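Local coordinates for protein Lys-gingipain catalytic subunit (Porphyromonas gingivalis, PDB 6I9A) that preferentially cleaves proteins after lysine as a secreted calcium-binding cysteine endopeptidase of family C25 and may act as a virulence factor in periodontal disease, at residues A[31-34]-A[35-39]; A[385-388]-A[389-392]. One frame throughout, in Å; residues are numbered along the deposited sequence.

Interaction 1 is buried and lies on helix 25-37 of the catalytic domain; interaction 2 is at the surface, where a loop enters strand 389-394 of the C-terminal Ig-like domain. Their centres are about 20 Å apart and their nearest atoms about 10 Å, so they do not touch. Within 31-39, helical hydrogen bonds run between the two segments and two lysine chains lie over tryptophan rings. Between 385-388 and 389-392 the side-chain contact is one carbon approach plus a water bridge, without a direct hydrogen bond. Trp34 of interaction 1 packs on Val437, in the antiparallel sheet to which strand 389-394 also belongs, so the first contact also meets the second domain.

Interaction 1. Residues A[31-34]-A[35-39]; sequences WLTW and KAQKG
Lys35 lays its aliphatic chain over the indole of Trp31, one turn earlier on helix 25-37, the crossover helix of the beta-alpha-beta unit joining strands 14-20 and 40-46. CB of Lys35 lies 3.6 Å, and CG 3.3 Å, from the carbonyl O of Trp31. CG also stands 4.2 Å from the centroid of the Trp31 six-membered ring, 11° off its normal, a CH-pi contact. The bend at chi2 (-53°) turns the chain along the indole; CD links CG to CE, which stays over the same face, offset toward the rim, 3.4 Å from NE1 of Trp31. NZ passes on to salt bridges with Asp362 and Glu140 and a hydrogen bond to Ser364. The two carboxylates probably favour the charged form of this buried lysine, and the indole N-H groups of Trp31 and Trp34 help to position them.

Lys38 repeats the device: its CD sits 3.9 Å from the centroid of the Trp34 five-membered ring, over one face. At that indole's edge, in plane, OE1 of Gln37 approaches CE3 at 3.8 Å. Both Trp34 and Lys38 pack on Val437 of the Ig-like domain. The amides of Lys35 to Lys38 donate to the carbonyls of Trp31 to Trp34, the i to i+4 pattern. A Schellman motif then ends the helix at Gly39 (positive phi): Phe40 N returns to Lys35 O, and Gly39 N donates to Ala36 O at 2.9 Å.

Interaction 2. Residues A[385-388]-A[389-392]; sequences QNQA and SYSI
Gln387 meets the ring of Tyr390 with its aliphatic part: CB and CG of Gln387 each lie 3.8 Å from CE1 of the tyrosine. CB approaches obliquely, neither over the face nor at the edge. The two side chains cross at about a right angle, and the Gln387 amide plane is inclined 55° to the ring, which excludes a parallel amide-ring stack. The carbon-carbon distances, with no direct hydrogen bond between the segments, make this a van der Waals contact, formed where the loop after strand 377-378 runs into strand 389-394 of the Ig-like domain.

One water supplies the polar link. It accepts from the backbone N of Gln387 at 3.0 Å and donates to OH of Tyr390 at 2.8 Å. The phenol also hydrogen-bonds to the carbonyl O of Pro384, so its oxygen is gripped both by the water and by the loop backbone just ahead of 385-388.

The next shell fixes the glutamine. A bend at chi2 (-59°) folds its chain back over the loop, and NE2 donates to the carbonyl O of Gln385 at 3.1 Å with an N-H...O angle of 151°, a bond tilted from both the carbonyl and the amide plane.

Further out, backbone hydrogen bonds pair Ala388 with Met424, Tyr390 with Val422 and Ile392 with Ala420, setting the chain antiparallel to strand 419-424. The buried Tyr390 ring packs on Leu383, Ile402, Met424 and Ile428.

The ring carbons thus pack against apolar side chains of the domain, while the hydroxyl finds a solvent and a backbone partner. Accepting from Gln387 and donating to Tyr390, the water ties loop backbone to strand side chain by directed bonds where the closest side-chain contacts of Gln387 with Tyr390 are between carbons.

Interaction 1. Residues A[31-34]-A[35-39]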
loop_
_atom_site.group_PDB
_atom_site.type_symbol
_atom_site.label_atom_id
_atom_site.label_comp_id
_atom_site.label_asym_id
_atom_site.label_seq_id
_atom_site.Cartn_x
_atom_site.Cartn_y
_atom_site.Cartn_z
ATOM N N TRP A 31 -9.471 12.362 4.891
ATOM C CA TRP A 31 -8.852 11.029 4.841
ATOM C C TRP A 31 -9.056 10.344 6.193
ATOM O O TRP A 31 -9.452 9.158 6.230
ATOM C CB TRP A 31 -7.369 11.203 4.511
ATOM C CG TRP A 31 -6.588 9.938 4.298
ATOM C CD1 TRP A 31 -6.517 9.188 3.147
ATOM C CD2 TRP A 31 -5.662 9.338 5.222
ATOM N NE1 TRP A 31 -5.595 8.165 3.307
ATOM C CE2 TRP A 31 -5.050 8.253 4.563
ATOM C CE3 TRP A 31 -5.270 9.634 6.535
ATOM C CZ2 TRP A 31 -4.083 7.455 5.174
ATOM C CZ3 TRP A 31 -4.300 8.855 7.149
ATOM C CH2 TRP A 31 -3.724 7.765 6.475
ATOM N N LEU A 32 -8.829 11.051 7.303
ATOM C CA LEU A 32 -9.075 10.453 8.625
ATOM C C LEU A 32 -10.544 10.079 8.817
ATOM O O LEU A 32 -10.861 9.026 9.378
ATOM C CB LEU A 32 -8.648 11.449 9.730
ATOM C CG LEU A 32 -7.159 11.809 9.727
ATOM C CD1 LEU A 32 -6.918 12.954 10.678
ATOM C CD2 LEU A 32 -6.249 10.590 9.998
ATOM N N THR A 33 -11.451 10.905 8.326
ATOM C CA THR A 33 -12.892 10.619 8.444
ATOM C C THR A 33 -13.207 9.285 7.779
ATOM O O THR A 33 -13.866 8.418 8.345
ATOM C CB THR A 33 -13.718 11.743 7.860
ATOM O OG1 THR A 33 -13.489 12.923 8.643
ATOM C CG2 THR A 33 -15.205 11.413 7.792
ATOM N N TRP A 34 -12.745 9.118 6.525
ATOM C CA TRP A 34 -12.999 7.870 5.782
ATOM C C TRP A 34 -12.332 6.662 6.432
ATOM O O TRP A 34 -12.942 5.607 6.538
ATOM C CB TRP A 34 -12.579 8.038 4.332
ATOM C CG TRP A 34 -12.500 6.766 3.550
ATOM C CD1 TRP A 34 -11.364 6.265 2.974
ATOM C CD2 TRP A 34 -13.531 5.794 3.309
ATOM N NE1 TRP A 34 -11.635 5.100 2.318
ATOM C CE2 TRP A 34 -12.956 4.773 2.517
ATOM C CE3 TRP A 34 -14.902 5.703 3.651
ATOM C CZ2 TRP A 34 -13.687 3.666 2.090
ATOM C CZ3 TRP A 34 -15.609 4.590 3.237
ATOM C CH2 TRP A 34 -15.019 3.600 2.455
ATOM N N LYS A 35 -11.064 6.800 6.894
ATOM C CA LYS A 35 -10.417 5.659 7.534
ATOM C C LYS A 35 -11.182 5.229 8.786
ATOM O O LYS A 35 -11.359 4.047 9.025
ATOM C CB LYS A 35 -8.959 5.975 7.877
ATOM C CG LYS A 35 -8.066 6.205 6.639
ATOM C CD LYS A 35 -8.113 5.073 5.571
ATOM C CE LYS A 35 -7.070 5.360 4.527
ATOM N NZ LYS A 35 -6.982 4.316 3.485
ATOM N N ALA A 36 -11.710 6.207 9.579
ATOM C CA ALA A 36 -12.523 5.822 10.768
ATOM C C ALA A 36 -13.803 5.140 10.294
ATOM O O ALA A 36 -14.206 4.097 10.832
ATOM C CB ALA A 36 -12.872 7.054 11.588
ATOM N N GLN A 37 -14.449 5.692 9.251
ATOM C CA GLN A 37 -15.695 5.112 8.760
ATOM C C GLN A 37 -15.535 3.671 8.291
ATOM O O GLN A 37 -16.450 2.846 8.460
ATOM C CB GLN A 37 -16.264 5.973 7.617
ATOM C CG GLN A 37 -16.827 7.277 8.139
ATOM C CD GLN A 37 -17.152 8.250 7.035
ATOM O OE1 GLN A 37 -16.613 8.186 5.932
ATOM N NE2 GLN A 37 -18.062 9.193 7.332
ATOM N N LYS A 38 -14.383 3.348 7.682
ATOM C CA LYS A 38 -14.191 1.989 7.202
ATOM C C LYS A 38 -13.617 1.062 8.294
ATOM O O LYS A 38 -13.347 -0.104 8.023
ATOM C CB LYS A 38 -13.328 1.954 5.933
ATOM C CG LYS A 38 -11.835 2.245 6.196
ATOM C CD LYS A 38 -11.070 2.675 4.927
ATOM C CE LYS A 38 -11.140 1.675 3.779
ATOM N NZ LYS A 38 -10.442 0.377 4.078
ATOM N N GLY A 39 -13.501 1.552 9.520
ATOM C CA GLY A 39 -13.161 0.683 10.639
ATOM C C GLY A 39 -11.758 0.755 11.175
ATOM O O GLY A 39 -11.308 -0.149 11.899
#

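Interaction 2. Residues A[385-388]-A[389-392]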
loop_
_atom_site.group_PDB
_atom_site.type_symbol
_atom_site.label_atom_id
_atom_site.label_comp_id
_atom_site.label_asym_id
_atom_site.label_seq_id
_atom_site.Cartn_x
_atom_site.Cartn_y
_atom_site.Cartn_z
ATOM N N GLN A 385 -30.283 1.172 21.350
ATOM C CA GLN A 385 -29.263 1.892 22.102
ATOM C C GLN A 385 -28.726 1.098 23.253
ATOM O O GLN A 385 -29.362 0.112 23.655
ATOM C CB GLN A 385 -29.810 3.238 22.633
ATOM C CG GLN A 385 -30.201 4.157 21.473
ATOM C CD GLN A 385 -30.614 5.538 21.873
ATOM O OE1 GLN A 385 -30.018 6.158 22.733
ATOM N NE2 GLN A 385 -31.621 6.070 21.205
ATOM N N ASN A 386 -27.480 1.414 23.683
ATOM C CA ASN A 386 -26.844 0.850 24.872
ATOM C C ASN A 386 -26.605 -0.643 24.763
ATOM O O ASN A 386 -26.765 -1.394 25.736
ATOM C CB ASN A 386 -27.700 1.164 26.148
ATOM C CG ASN A 386 -27.936 2.647 26.269
ATOM O OD1 ASN A 386 -27.025 3.435 26.432
ATOM N ND2 ASN A 386 -29.185 3.046 26.150
ATOM N N GLN A 387 -26.153 -1.078 23.562
ATOM C CA GLN A 387 -25.818 -2.491 23.335
ATOM C C GLN A 387 -24.315 -2.654 23.173
ATOM O O GLN A 387 -23.688 -1.837 22.477
ATOM C CB GLN A 387 -26.505 -3.076 22.085
ATOM C CG GLN A 387 -28.022 -2.996 22.063
ATOM C CD GLN A 387 -28.622 -3.704 23.235
ATOM O OE1 GLN A 387 -28.284 -4.854 23.530
ATOM N NE2 GLN A 387 -29.494 -2.988 23.958
ATOM N N ALA A 388 -23.750 -3.713 23.731
ATOM C CA ALA A 388 -22.328 -4.004 23.640
ATOM C C ALA A 388 -21.945 -4.493 22.246
ATOM O O ALA A 388 -20.760 -4.387 21.883
ATOM C CB ALA A 388 -21.939 -5.063 24.677
ATOM N N SER A 389 -22.894 -5.035 21.500
ATOM C CA SER A 389 -22.592 -5.506 20.141
ATOM C C SER A 389 -23.837 -5.570 19.341
ATOM O O SER A 389 -24.952 -5.572 19.908
ATOM C CB SER A 389 -21.907 -6.871 20.187
ATOM O OG SER A 389 -22.768 -7.880 20.695
ATOM N N TYR A 390 -23.684 -5.671 18.006
ATOM C CA TYR A 390 -24.760 -5.912 17.070
ATOM C C TYR A 390 -24.334 -6.958 16.081
ATOM O O TYR A 390 -23.173 -6.984 15.686
ATOM C CB TYR A 390 -25.170 -4.675 16.259
ATOM C CG TYR A 390 -25.532 -3.465 17.088
ATOM C CD1 TYR A 390 -26.793 -3.343 17.673
ATOM C CD2 TYR A 390 -24.623 -2.432 17.276
ATOM C CE1 TYR A 390 -27.126 -2.229 18.438
ATOM C CE2 TYR A 390 -24.951 -1.299 18.014
ATOM C CZ TYR A 390 -26.206 -1.200 18.597
ATOM O OH TYR A 390 -26.483 -0.090 19.366
ATOM N N SER A 391 -25.253 -7.772 15.590
ATOM C CA SER A 391 -24.964 -8.702 14.488
ATOM C C SER A 391 -25.338 -8.023 13.192
ATOM O O SER A 391 -26.407 -7.431 13.050
ATOM C CB SER A 391 -25.750 -9.999 14.681
ATOM O OG SER A 391 -27.149 -9.772 14.793
ATOM N N ILE A 392 -24.422 -8.128 12.202
ATOM C CA ILE A 392 -24.604 -7.610 10.865
ATOM C C ILE A 392 -24.155 -8.738 9.946
ATOM O O ILE A 392 -23.106 -9.310 10.206
ATOM C CB ILE A 392 -23.884 -6.247 10.633
ATOM C CG1 ILE A 392 -24.564 -5.161 11.528
ATOM C CG2 ILE A 392 -23.935 -5.900 9.177
ATOM C CD1 ILE A 392 -24.074 -3.722 11.428
HETATM O O HOH W 1 -24.648 0.429 21.402
#